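Side-chain contacts in lactose Operon Repressor (Escherichia coli, PDB 1JYE), which represses transcription of the lactose operon by binding operator DNA, here in a dimeric variant lacking the C-terminal end: residues A[148-151]-A[157-160]; A[173-178]-A[208-213]; A[252-257]-A[268-273]; A[301-306]-A[310-315]. The protein carries 1 engineered substitution. All coordinates share one frame; numbering follows the deposited sequence.

Contacts 1 and 3 are buried, the latter wholly apolar, whereas contact 2 is only partly buried and contact 4 lies at the surface. Contacts 1 and 4 are neighbours, their centres about 13 Å apart: strand 158-161 in contact 1 receives the loop that leaves helix 293-308 in contact 4, with Ser158 N 3.0 Å from Gly315 O. Contacts 2 and 3 lie at one parallel sheet, that of strands 182-186, 214-217, 241-244 and 269-271, and touch through Leu174 and Val271. Chemistry follows place: aliphatic carbons alone meet in contact 3, a valine meets an isoleucine and an amide in contact 2, a water supplements contact 1, and backbone capping and amides dominate contact 4.

Contact 1: A[148-151]-A[157-160]; sequences LDVS and NSII
Ile160 lays its outermost methyl against the backbone of the facing loop, with CD1 of Ile160 3.3 Å from Val150 O. In this periplasmic-binding-protein-like core, the loop after strand 145-147 turns back here beside strand 158-161, an outer strand of the mixed sheet that also holds 316-324. The chi1 of Ile160, 69°, places CG1 between its own N and carbonyl carbon and leaves CG2 on the side of the loop, where CG2 of Ile160 lies 3.5 Å from Val150 O and 3.8 Å from Leu148 O. Val150 answers with one branch: its CG2 rests 3.7 Å from Ser158 CB and also meets CG2 of Ile160. An alanine in place of this isoleucine removes CG1, CG2 and CD1, which would probably open a gap beside the Val150 carbonyl and deprive Val150 CG2 of an apolar neighbour. Ile159, one residue earlier in the strand, runs side by side with Leu148 of the loop, in the same direction, with CD2 of Leu148 4.0 Å from CB of Ile159. The carbonyl of Ile159 is buried and has no hydrogen-bond partner in the model; what it receives is a CA-H...O contact from Leu148 CA at 3.5 Å, with 152° at the hydrogen. Further out, Ile123 and Asn125 of strand 122-125 and Ser300 of helix 293-308 pack on Leu148, while Leu296 of that helix touches Ile159. Ser158 OG is also hydrogen-bonded to Asn316 ND2, across the sheet. The same hydroxyl donates to a water 2.6 Å from Ser158 OG, and this water in turn donates to Ser151 O at 2.9 Å.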
# COMPACT_ATOMS: atom_id res chain seq x y z
N LEU A 148 -13.41 13.06 3.31
CA LEU A 148 -12.94 12.52 2.04
C LEU A 148 -13.57 11.19 1.62
O LEU A 148 -13.27 10.67 0.55
CB LEU A 148 -11.41 12.35 2.09
CG LEU A 148 -10.60 13.57 2.53
CD1 LEU A 148 -9.10 13.26 2.45
CD2 LEU A 148 -10.95 14.77 1.64
N ASP A 149 -14.45 10.64 2.46
CA ASP A 149 -15.09 9.36 2.13
C ASP A 149 -16.55 9.40 2.54
O ASP A 149 -16.96 8.76 3.52
CB ASP A 149 -14.38 8.21 2.84
CG ASP A 149 -14.69 6.86 2.22
OD1 ASP A 149 -15.62 6.77 1.39
OD2 ASP A 149 -13.99 5.88 2.57
N VAL A 150 -17.34 10.15 1.78
CA VAL A 150 -18.76 10.31 2.04
C VAL A 150 -19.48 10.46 0.70
O VAL A 150 -18.86 10.43 -0.36
CB VAL A 150 -19.03 11.60 2.86
CG1 VAL A 150 -18.47 11.46 4.25
CG2 VAL A 150 -18.39 12.80 2.16
N SER A 151 -20.80 10.61 0.77
CA SER A 151 -21.59 10.83 -0.43
C SER A 151 -21.47 12.33 -0.69
O SER A 151 -21.31 13.10 0.25
CB SER A 151 -23.06 10.49 -0.18
OG SER A 151 -23.88 11.04 -1.20
N ASN A 157 -18.51 19.65 4.59
CA ASN A 157 -17.41 20.00 3.69
C ASN A 157 -16.75 18.71 3.26
O ASN A 157 -16.39 17.88 4.09
CB ASN A 157 -16.39 20.89 4.41
CG ASN A 157 -16.97 22.22 4.82
OD1 ASN A 157 -17.68 22.86 4.05
ND2 ASN A 157 -16.65 22.66 6.04
N SER A 158 -16.59 18.52 1.95
CA SER A 158 -16.00 17.28 1.46
C SER A 158 -15.39 17.38 0.08
O SER A 158 -15.63 18.33 -0.67
CB SER A 158 -17.08 16.19 1.42
OG SER A 158 -18.11 16.54 0.51
N ILE A 159 -14.56 16.39 -0.23
CA ILE A 159 -13.94 16.27 -1.54
C ILE A 159 -13.94 14.78 -1.82
O ILE A 159 -13.36 14.01 -1.07
CB ILE A 159 -12.47 16.73 -1.56
CG1 ILE A 159 -12.34 18.16 -1.03
CG2 ILE A 159 -11.94 16.65 -3.00
CD1 ILE A 159 -10.90 18.64 -0.90
N ILE A 160 -14.63 14.37 -2.88
CA ILE A 160 -14.65 12.96 -3.23
C ILE A 160 -14.54 12.82 -4.73
O ILE A 160 -14.71 13.79 -5.47
CB ILE A 160 -15.94 12.24 -2.75
CG1 ILE A 160 -17.15 12.73 -3.56
CG2 ILE A 160 -16.15 12.46 -1.26
CD1 ILE A 160 -18.41 11.91 -3.30
O HOH W 1 -20.56 15.76 0.95

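Contact 2: A[173-178]-A[208-213]; sequences HLVALG and NQIQPI
Val175 has CG1 opposed to its backbone N (chi1 172°) and CG2 opposed to its carbonyl carbon, so that CG1 meets Asn208 alone in the loop 208-213 while CG2 touches both Ile210 and Asn208. CG1 of Val175 lies 3.7 Å from Asn208 OD1, and CG2 of Val175 lies 3.9 Å from Ile210 CD1. Ile210 stays extended (chi2 170°), so that CD1 reaches the helix, and the two aliphatic groups slide past each other in opposite directions. Asn208 instead crosses the valine obliquely, its CG 4.0 Å from Val175 CG2, and offers CB, CG and OD1 to the valine methyls in plain van der Waals contact. The amide itself is held within its own helix end, Asn208 ND2 being hydrogen-bonded to Tyr204 O. With 109 Å² buried in all, the contact is small, and Val175 supplies one whole side of it.

Both helices end in Schellman motifs here. Gly178, at a positive phi, ends helix 163-177 with its N 2.9 Å from Val175 O; Gln209 plays the same part after helix 192-207, its N bonded to Thr206 O, and Ile210 N adds the outer bond to Leu205 O. The valine thus joins the C-terminal ends of two helices. Beyond it, Leu174 packs on Ala241 and Leu243 of strand 241-244, and the backbone of Ile213 pairs with Ile182 as the loop enters strand 214-217.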
# COMPACT_ATOMS: atom_id res chain seq x y z
N HIS A 173 -17.67 1.19 -21.24
CA HIS A 173 -16.52 0.58 -21.91
C HIS A 173 -16.86 -0.86 -22.31
O HIS A 173 -16.65 -1.26 -23.45
CB HIS A 173 -15.31 0.60 -20.98
CG HIS A 173 -14.08 -0.02 -21.56
ND1 HIS A 173 -13.53 0.39 -22.76
CD2 HIS A 173 -13.28 -1.02 -21.11
CE1 HIS A 173 -12.45 -0.33 -23.02
NE2 HIS A 173 -12.28 -1.19 -22.03
N LEU A 174 -17.40 -1.62 -21.36
CA LEU A 174 -17.77 -3.01 -21.60
C LEU A 174 -18.92 -3.12 -22.60
O LEU A 174 -18.91 -3.98 -23.48
CB LEU A 174 -18.16 -3.69 -20.29
CG LEU A 174 -17.00 -3.85 -19.30
CD1 LEU A 174 -17.49 -4.48 -18.01
CD2 LEU A 174 -15.90 -4.70 -19.93
N VAL A 175 -19.90 -2.23 -22.48
CA VAL A 175 -21.04 -2.25 -23.39
C VAL A 175 -20.59 -1.95 -24.82
O VAL A 175 -21.01 -2.62 -25.77
CB VAL A 175 -22.12 -1.23 -22.97
CG1 VAL A 175 -23.20 -1.13 -24.04
CG2 VAL A 175 -22.74 -1.66 -21.65
N ALA A 176 -19.72 -0.95 -24.96
CA ALA A 176 -19.20 -0.55 -26.26
C ALA A 176 -18.43 -1.69 -26.93
O ALA A 176 -18.41 -1.79 -28.15
CB ALA A 176 -18.31 0.68 -26.12
N LEU A 177 -17.79 -2.53 -26.12
CA LEU A 177 -17.03 -3.66 -26.64
C LEU A 177 -17.95 -4.81 -27.05
O LEU A 177 -17.51 -5.75 -27.71
CB LEU A 177 -16.02 -4.15 -25.60
CG LEU A 177 -14.79 -3.27 -25.39
CD1 LEU A 177 -13.99 -3.78 -24.19
CD2 LEU A 177 -13.93 -3.27 -26.65
N GLY A 178 -19.22 -4.73 -26.65
CA GLY A 178 -20.18 -5.76 -27.01
C GLY A 178 -20.61 -6.71 -25.91
O GLY A 178 -21.35 -7.67 -26.16
N ASN A 208 -28.43 0.80 -19.91
CA ASN A 208 -28.04 0.10 -21.13
C ASN A 208 -28.85 -1.19 -21.30
O ASN A 208 -28.48 -2.08 -22.08
CB ASN A 208 -26.53 -0.18 -21.11
CG ASN A 208 -25.71 1.05 -21.46
OD1 ASN A 208 -25.52 1.37 -22.63
ND2 ASN A 208 -25.26 1.77 -20.44
N GLN A 209 -29.96 -1.27 -20.57
CA GLN A 209 -30.88 -2.41 -20.61
C GLN A 209 -30.24 -3.77 -20.35
O GLN A 209 -30.60 -4.76 -20.98
CB GLN A 209 -31.63 -2.40 -21.95
CG GLN A 209 -32.22 -1.02 -22.25
CD GLN A 209 -33.09 -0.97 -23.50
OE1 GLN A 209 -33.27 0.09 -24.09
NE2 GLN A 209 -33.65 -2.11 -23.89
N ILE A 210 -29.30 -3.80 -19.41
CA ILE A 210 -28.61 -5.02 -19.06
C ILE A 210 -28.72 -5.30 -17.57
O ILE A 210 -28.54 -4.41 -16.74
CB ILE A 210 -27.10 -4.93 -19.39
CG1 ILE A 210 -26.89 -4.80 -20.89
CG2 ILE A 210 -26.37 -6.16 -18.84
CD1 ILE A 210 -25.47 -4.46 -21.29
N GLN A 211 -29.05 -6.55 -17.23
CA GLN A 211 -29.11 -6.97 -15.84
C GLN A 211 -27.91 -7.90 -15.67
O GLN A 211 -27.72 -8.83 -16.45
CB GLN A 211 -30.41 -7.73 -15.55
CG GLN A 211 -31.63 -6.83 -15.45
CD GLN A 211 -32.88 -7.59 -15.03
OE1 GLN A 211 -33.35 -8.47 -15.74
NE2 GLN A 211 -33.42 -7.25 -13.86
N PRO A 212 -27.05 -7.63 -14.67
CA PRO A 212 -25.88 -8.49 -14.47
C PRO A 212 -26.27 -9.93 -14.18
O PRO A 212 -27.31 -10.18 -13.55
CB PRO A 212 -25.16 -7.82 -13.30
CG PRO A 212 -26.29 -7.21 -12.52
CD PRO A 212 -27.15 -6.61 -13.61
N ILE A 213 -25.46 -10.89 -14.62
CA ILE A 213 -25.79 -12.29 -14.38
C ILE A 213 -25.40 -12.74 -12.98
O ILE A 213 -25.74 -13.85 -12.56
CB ILE A 213 -25.13 -13.23 -15.42
CG1 ILE A 213 -23.61 -13.16 -15.33
CG2 ILE A 213 -25.59 -12.86 -16.82
CD1 ILE A 213 -22.91 -14.19 -16.20

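Contact 3: A[252-257]-A[268-273]; sequences GAMRAI and ISVVGY
Ile257 drives its CD1 between Val270 of strand 269-271 and Ile268 just before it, and this is where the packing is closest: CD1 of Ile257 is 3.6 Å from Val270 CG2 and 3.7 Å from Ile268 CG2. The torsions account for the reach, since a chi2 of 166° extends the chain and takes CD1 beyond the helix backbone to the strand. Against Val270 the isoleucine slides by in the opposite direction; against Ile268 it passes at a slant. Ile268 and Val270 both point toward the helix, which covers this face of the strand, while Ser269 between them points away and is buried on the other.

One turn earlier the contact slackens. CG of Met254 comes no closer than 4.3 Å to Val270 CG2, and Ala253 points toward the strand without touching it. On the outward side of the helix, Arg255 takes no part in this packing and is partly exposed; its NE forms a salt bridge with Glu259, its guanidinium a cation-pi contact with Phe226, and it packs on Ser280 of the second subunit. The helix itself is regular here, with Ile257 N 2.9 Å from Ala253 O. Leu262 and Met242 add further cover to Ile268, and Val244 to Val270. Helix 247-259 lying on the strand that follows it, beside strand 241-244 that precedes it, is the beta-alpha-beta unit of the Rossmann-like folds to which periplasmic-binding-protein-like domains belong.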
# COMPACT_ATOMS: atom_id res chain seq x y z
N GLY A 252 -7.18 -10.58 -7.83
CA GLY A 252 -7.66 -11.86 -7.35
C GLY A 252 -8.58 -12.51 -8.36
O GLY A 252 -8.49 -13.71 -8.61
N ALA A 253 -9.47 -11.72 -8.96
CA ALA A 253 -10.39 -12.24 -9.97
C ALA A 253 -9.61 -12.77 -11.16
O ALA A 253 -9.92 -13.84 -11.69
CB ALA A 253 -11.34 -11.13 -10.42
N MET A 254 -8.60 -12.03 -11.58
CA MET A 254 -7.78 -12.43 -12.71
C MET A 254 -7.09 -13.76 -12.43
O MET A 254 -6.98 -14.61 -13.32
CB MET A 254 -6.75 -11.34 -13.01
CG MET A 254 -7.37 -10.09 -13.63
SD MET A 254 -6.24 -8.69 -13.67
CE MET A 254 -4.93 -9.35 -14.69
N ARG A 255 -6.63 -13.95 -11.20
CA ARG A 255 -5.99 -15.20 -10.84
C ARG A 255 -7.01 -16.34 -10.91
O ARG A 255 -6.71 -17.42 -11.41
CB ARG A 255 -5.38 -15.15 -9.44
CG ARG A 255 -4.79 -16.48 -9.02
CD ARG A 255 -4.31 -16.52 -7.58
NE ARG A 255 -4.20 -17.91 -7.14
CZ ARG A 255 -4.39 -18.32 -5.89
NH1 ARG A 255 -4.71 -17.46 -4.94
NH2 ARG A 255 -4.32 -19.62 -5.61
N ALA A 256 -8.21 -16.09 -10.40
CA ALA A 256 -9.26 -17.11 -10.41
C ALA A 256 -9.59 -17.51 -11.84
O ALA A 256 -9.68 -18.70 -12.16
CB ALA A 256 -10.51 -16.58 -9.71
N ILE A 257 -9.76 -16.52 -12.70
CA ILE A 257 -10.06 -16.75 -14.10
C ILE A 257 -8.98 -17.61 -14.75
O ILE A 257 -9.27 -18.62 -15.39
CB ILE A 257 -10.16 -15.41 -14.86
CG1 ILE A 257 -11.38 -14.62 -14.36
CG2 ILE A 257 -10.26 -15.65 -16.37
CD1 ILE A 257 -11.39 -13.17 -14.79
N ILE A 268 -12.68 -13.74 -20.42
CA ILE A 268 -13.41 -12.92 -19.46
C ILE A 268 -12.68 -11.60 -19.26
O ILE A 268 -11.55 -11.57 -18.75
CB ILE A 268 -13.54 -13.62 -18.09
CG1 ILE A 268 -14.32 -14.93 -18.25
CG2 ILE A 268 -14.27 -12.69 -17.11
CD1 ILE A 268 -14.57 -15.66 -16.94
N SER A 269 -13.31 -10.51 -19.68
CA SER A 269 -12.72 -9.18 -19.53
C SER A 269 -12.88 -8.72 -18.09
O SER A 269 -13.83 -9.09 -17.40
CB SER A 269 -13.39 -8.18 -20.48
OG SER A 269 -13.02 -8.43 -21.82
N VAL A 270 -11.94 -7.89 -17.64
CA VAL A 270 -11.98 -7.39 -16.28
C VAL A 270 -11.65 -5.91 -16.22
O VAL A 270 -10.71 -5.44 -16.87
CB VAL A 270 -10.95 -8.15 -15.39
CG1 VAL A 270 -10.97 -7.60 -13.97
CG2 VAL A 270 -11.27 -9.64 -15.38
N VAL A 271 -12.44 -5.17 -15.45
CA VAL A 271 -12.20 -3.75 -15.25
C VAL A 271 -12.02 -3.54 -13.75
O VAL A 271 -12.86 -3.97 -12.96
CB VAL A 271 -13.38 -2.88 -15.74
CG1 VAL A 271 -13.08 -1.41 -15.50
CG2 VAL A 271 -13.64 -3.13 -17.21
N GLY A 272 -10.92 -2.91 -13.36
CA GLY A 272 -10.67 -2.66 -11.96
C GLY A 272 -11.08 -1.25 -11.56
O GLY A 272 -11.88 -0.62 -12.25
N TYR A 273 -10.53 -0.76 -10.46
CA TYR A 273 -10.85 0.59 -10.00
C TYR A 273 -9.74 1.08 -9.07
O TYR A 273 -9.39 0.39 -8.11
CB TYR A 273 -12.20 0.57 -9.25
CG TYR A 273 -13.03 1.83 -9.38
CD1 TYR A 273 -12.63 3.03 -8.77
CD2 TYR A 273 -14.22 1.83 -10.10
CE1 TYR A 273 -13.42 4.18 -8.86
CE2 TYR A 273 -15.01 2.98 -10.20
CZ TYR A 273 -14.61 4.14 -9.58
OH TYR A 273 -15.40 5.27 -9.68

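Contact 4: A[301-306]-A[310-315]; sequences VDRLLQ and GQAVKG
The side-chain amides of Gln306 and Gln311 meet with their planes 67° apart, the two chains crossing at about a right angle. Gln311 NE2 is modelled as donating to Gln306 OE1, but the separation of these two atoms, 2.4 Å, is too short to be trusted in detail. The third flat group, the guanidinium of Arg303, has a water in its plane at one edge, 2.9 Å from NH2 of Arg303; the water's further link to Gly315 O is weak, and Arg303 NH1 is hydrogen-bonded to Gln317 OE1. Bends at chi2 and chi3 fold the arginine chain, and its CD comes 4.1 Å from Ala312 CB. Gln306 also packs through its first carbon, with CB of Gln306 3.4 Å from CB of Ala312, a tight, somewhat strained contact that sets the alanine on the last turns of the helix.

This is the C-terminal end of helix 293-308, closed by a Schellman motif in which Gly310 takes a positive phi and the chain doubles back. The six-to-one bond of the motif runs from Gln311 N to Gln306 O at 2.9 Å, nearly straight at 173°, with the donor tilted 32° from the carbonyl plane. A glycine in place of this helix glutamine removes CB while keeping the backbone bond, and would probably leave the methyl of Ala312 without its closest neighbour on the helix, opening a gap there. Beyond Ala312 the loop runs on to Gly315, whose backbone bonds with Ser158 as strand 316-324 begins.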
# COMPACT_ATOMS: atom_id res chain seq x y z
N VAL A 301 -5.52 19.23 2.00
CA VAL A 301 -4.75 20.07 2.91
C VAL A 301 -4.96 21.54 2.55
O VAL A 301 -5.23 22.36 3.42
CB VAL A 301 -3.24 19.74 2.85
CG1 VAL A 301 -2.45 20.71 3.72
CG2 VAL A 301 -3.02 18.31 3.33
N ASP A 302 -4.85 21.86 1.26
CA ASP A 302 -5.06 23.23 0.82
C ASP A 302 -6.45 23.70 1.23
O ASP A 302 -6.62 24.80 1.74
CB ASP A 302 -4.93 23.35 -0.70
CG ASP A 302 -3.58 22.87 -1.22
OD1 ASP A 302 -2.57 23.05 -0.51
OD2 ASP A 302 -3.53 22.34 -2.35
N ARG A 303 -7.44 22.84 1.02
CA ARG A 303 -8.83 23.15 1.35
C ARG A 303 -9.04 23.37 2.84
O ARG A 303 -9.70 24.32 3.25
CB ARG A 303 -9.75 22.03 0.85
CG ARG A 303 -11.25 22.32 0.96
CD ARG A 303 -11.65 23.51 0.08
NE ARG A 303 -11.01 23.44 -1.23
CZ ARG A 303 -11.32 22.55 -2.18
NH1 ARG A 303 -10.66 22.57 -3.33
NH2 ARG A 303 -12.29 21.67 -1.99
N LEU A 304 -8.48 22.48 3.66
CA LEU A 304 -8.64 22.59 5.11
C LEU A 304 -8.07 23.90 5.63
O LEU A 304 -8.68 24.57 6.46
CB LEU A 304 -7.95 21.42 5.82
CG LEU A 304 -8.09 21.43 7.35
CD1 LEU A 304 -9.54 21.17 7.73
CD2 LEU A 304 -7.18 20.38 7.96
N LEU A 305 -6.88 24.25 5.16
CA LEU A 305 -6.26 25.49 5.60
C LEU A 305 -7.07 26.70 5.15
O LEU A 305 -7.18 27.68 5.88
CB LEU A 305 -4.81 25.57 5.10
CG LEU A 305 -3.91 24.44 5.62
CD1 LEU A 305 -2.47 24.71 5.24
CD2 LEU A 305 -4.04 24.31 7.13
N GLN A 306 -7.65 26.63 3.95
CA GLN A 306 -8.47 27.74 3.46
C GLN A 306 -9.71 27.84 4.34
O GLN A 306 -10.14 28.93 4.70
CB GLN A 306 -8.88 27.50 2.00
CG GLN A 306 -7.71 27.46 1.03
CD GLN A 306 -7.36 28.81 0.47
OE1 GLN A 306 -7.36 29.82 1.19
NE2 GLN A 306 -7.03 28.86 -0.82
N GLY A 310 -11.23 30.90 6.70
CA GLY A 310 -12.47 31.46 6.19
C GLY A 310 -12.38 32.01 4.78
O GLY A 310 -13.05 32.98 4.44
N GLN A 311 -11.56 31.38 3.94
CA GLN A 311 -11.40 31.83 2.57
C GLN A 311 -11.71 30.75 1.55
O GLN A 311 -11.52 30.94 0.35
CB GLN A 311 -9.97 32.35 2.36
CG GLN A 311 -8.90 31.52 3.03
CD GLN A 311 -7.56 32.23 3.06
OE1 GLN A 311 -7.48 33.41 3.40
NE2 GLN A 311 -6.50 31.52 2.71
N ALA A 312 -12.20 29.61 2.03
CA ALA A 312 -12.54 28.51 1.14
C ALA A 312 -14.00 28.62 0.74
O ALA A 312 -14.41 29.58 0.08
CB ALA A 312 -12.29 27.18 1.83
N VAL A 313 -14.78 27.63 1.14
CA VAL A 313 -16.19 27.58 0.82
C VAL A 313 -16.96 26.91 1.95
O VAL A 313 -16.72 27.17 3.13
CB VAL A 313 -16.44 26.79 -0.48
CG1 VAL A 313 -15.75 27.49 -1.64
CG2 VAL A 313 -15.90 25.37 -0.33
N LYS A 314 -17.88 26.03 1.57
CA LYS A 314 -18.68 25.29 2.53
C LYS A 314 -19.56 24.34 1.73
O LYS A 314 -20.72 24.64 1.45
CB LYS A 314 -19.55 26.25 3.34
CG LYS A 314 -19.72 25.84 4.79
CD LYS A 314 -18.38 25.82 5.50
CE LYS A 314 -18.51 25.35 6.94
NZ LYS A 314 -17.19 25.34 7.61
N GLY A 315 -18.99 23.20 1.36
CA GLY A 315 -19.74 22.22 0.59
C GLY A 315 -18.86 21.13 0.01
O GLY A 315 -17.74 20.91 0.48
O HOH W 2 -14.52 21.11 -0.30